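Local coordinates for putative glucoamylase (PDB 3EU8), which is a putative glucoamylase, probably an exported hydrolase that releases glucose from starch-like glucans, at residues D309-T314 and V346-Q351. Sequence-based numbering, arbitrary orientation.
Sequences DCWGLT and VYTPDQ. With EDO (1,2-ethanediol), chain P; EDO (1,2-ethanediol), chain B; EDO (1,2-ethanediol), chain N.
CG of Trp311 lies between the backbone N and the carbonyl carbon (chi1 54°), a placement that carries the benzo edge across to Thr348 and Gln351 at the start of helix 349-361, with the ring plane about perpendicular to the CA-CB-CG plane (chi2 -89°). Thr348 places OG1 in the equivalent position on its own backbone, which brings the hydroxyl to the far corner of the indole. The ring is met at its edge, near its plane: CH2 of Trp311 lies 4.0 Å from OG1 of Thr348, and CZ2 of Trp311 lies 3.8 Å from CB of Gln351. Beyond CB the glutamine chain bends and leads away, leaving its methylene base as the part that touches. Thr348 sits at the N-cap position, yet its OG1 hydrogen-bonds to the carbonyl O of Ser344 and does not cap the helix. This is a small, buried van der Waals contact (118 Å²), an indole edge against a helix N-terminus, in a protein whose six-hairpin clan suggests an (alpha/alpha)6 barrel. Asp309 N gives a hydrogen bond to O2 of a 1,2-ethanediol (3.0 Å), a molecule probably from the crystallisation liquor. The contact joins the loop between helix 281-298 and strand 317-318 to the first turn of helix 349-361: Trp311 also touches Val355 farther along that helix and Cys296 on helix 281-298, whose Thr289 and Leu290 pack against Thr348.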
# COMPACT_ATOMS: atom_id res chain seq x y z
N ASP A 309 4.86 6.09 -22.56
CA ASP A 309 3.79 5.12 -22.44
C ASP A 309 4.19 3.93 -21.60
O ASP A 309 3.42 3.00 -21.45
CB ASP A 309 3.36 4.64 -23.83
CG ASP A 309 2.87 5.79 -24.71
OD1 ASP A 309 2.29 6.75 -24.14
OD2 ASP A 309 3.11 5.76 -25.93
N CYS A 310 5.42 3.94 -21.08
CA CYS A 310 5.93 2.80 -20.33
C CYS A 310 7.00 3.25 -19.35
O CYS A 310 8.14 3.42 -19.73
CB CYS A 310 6.48 1.73 -21.27
SG CYS A 310 6.70 0.18 -20.45
N TRP A 311 6.57 3.50 -18.10
CA TRP A 311 7.42 3.98 -17.04
C TRP A 311 6.84 3.46 -15.73
O TRP A 311 5.72 2.91 -15.69
CB TRP A 311 7.51 5.55 -17.00
CG TRP A 311 6.18 6.27 -16.94
CD1 TRP A 311 5.44 6.67 -18.01
CD2 TRP A 311 5.45 6.70 -15.76
NE1 TRP A 311 4.28 7.26 -17.60
CE2 TRP A 311 4.24 7.29 -16.22
CE3 TRP A 311 5.66 6.59 -14.37
CZ2 TRP A 311 3.27 7.82 -15.34
CZ3 TRP A 311 4.70 7.09 -13.50
CH2 TRP A 311 3.52 7.72 -13.99
N GLY A 312 7.63 3.59 -14.68
CA GLY A 312 7.18 3.24 -13.34
C GLY A 312 8.14 2.29 -12.67
O GLY A 312 8.06 1.08 -12.86
N LEU A 313 9.03 2.85 -11.85
CA LEU A 313 10.02 2.09 -11.11
C LEU A 313 9.71 2.10 -9.61
O LEU A 313 9.56 3.15 -8.97
CB LEU A 313 11.43 2.62 -11.39
CG LEU A 313 11.86 2.70 -12.87
CD1 LEU A 313 13.21 3.46 -13.00
CD2 LEU A 313 11.92 1.34 -13.54
N THR A 314 9.62 0.90 -9.05
CA THR A 314 9.36 0.70 -7.64
C THR A 314 9.89 -0.67 -7.17
O THR A 314 10.39 -1.48 -7.97
CB THR A 314 7.85 0.86 -7.37
OG1 THR A 314 7.66 1.05 -5.97
CG2 THR A 314 7.05 -0.39 -7.87
N VAL A 346 -4.18 8.63 -9.41
CA VAL A 346 -4.76 9.74 -8.66
C VAL A 346 -3.96 11.07 -8.85
O VAL A 346 -4.52 12.15 -8.82
CB VAL A 346 -4.88 9.41 -7.13
CG1 VAL A 346 -5.87 8.29 -6.87
CG2 VAL A 346 -3.50 9.03 -6.50
N TYR A 347 -2.65 10.96 -9.01
CA TYR A 347 -1.77 12.11 -9.13
C TYR A 347 -1.56 12.54 -10.58
O TYR A 347 -1.53 13.71 -10.86
CB TYR A 347 -0.40 11.74 -8.54
CG TYR A 347 -0.44 11.34 -7.10
CD1 TYR A 347 -0.96 12.20 -6.12
CD2 TYR A 347 0.01 10.08 -6.70
CE1 TYR A 347 -1.00 11.80 -4.75
CE2 TYR A 347 -0.03 9.68 -5.37
CZ TYR A 347 -0.52 10.53 -4.39
OH TYR A 347 -0.54 10.07 -3.06
N THR A 348 -1.37 11.58 -11.48
CA THR A 348 -1.06 11.82 -12.88
C THR A 348 -2.00 10.99 -13.76
O THR A 348 -1.54 10.08 -14.45
CB THR A 348 0.38 11.39 -13.16
OG1 THR A 348 0.60 10.07 -12.64
CG2 THR A 348 1.36 12.31 -12.50
N PRO A 349 -3.32 11.27 -13.75
CA PRO A 349 -4.30 10.38 -14.46
C PRO A 349 -4.04 10.12 -15.94
O PRO A 349 -4.04 8.95 -16.36
CB PRO A 349 -5.65 11.09 -14.28
CG PRO A 349 -5.44 12.19 -13.29
CD PRO A 349 -3.97 12.40 -13.07
N ASP A 350 -3.84 11.17 -16.72
CA ASP A 350 -3.56 11.02 -18.16
C ASP A 350 -2.38 10.10 -18.41
O ASP A 350 -2.45 9.16 -19.19
CB ASP A 350 -3.21 12.35 -18.82
CG ASP A 350 -4.36 13.34 -18.87
OD1 ASP A 350 -5.50 13.00 -18.48
OD2 ASP A 350 -4.08 14.48 -19.32
N GLN A 351 -1.29 10.37 -17.70
CA GLN A 351 -0.04 9.64 -17.86
C GLN A 351 -0.12 8.18 -17.37
O GLN A 351 0.44 7.28 -17.99
CB GLN A 351 1.10 10.36 -17.14
CG GLN A 351 1.40 11.73 -17.71
CD GLN A 351 0.53 12.83 -17.15
OE1 GLN A 351 -0.25 12.66 -16.23
NE2 GLN A 351 0.70 14.00 -17.69
C1 EDO P . 7.83 3.18 -25.90
O1 EDO P . 7.20 2.25 -26.78
C2 EDO P . 6.92 3.41 -24.71
O2 EDO P . 6.81 4.81 -24.45
C1 EDO B . -5.71 15.51 -10.65
O1 EDO B . -5.98 14.09 -10.60
C2 EDO B . -4.72 15.83 -11.75
O2 EDO B . -3.88 16.90 -11.33
C1 EDO N . -8.53 12.02 -7.87
O1 EDO N . -7.41 12.19 -8.73
C2 EDO N . -8.98 13.40 -7.43
O2 EDO N . -7.83 14.23 -7.31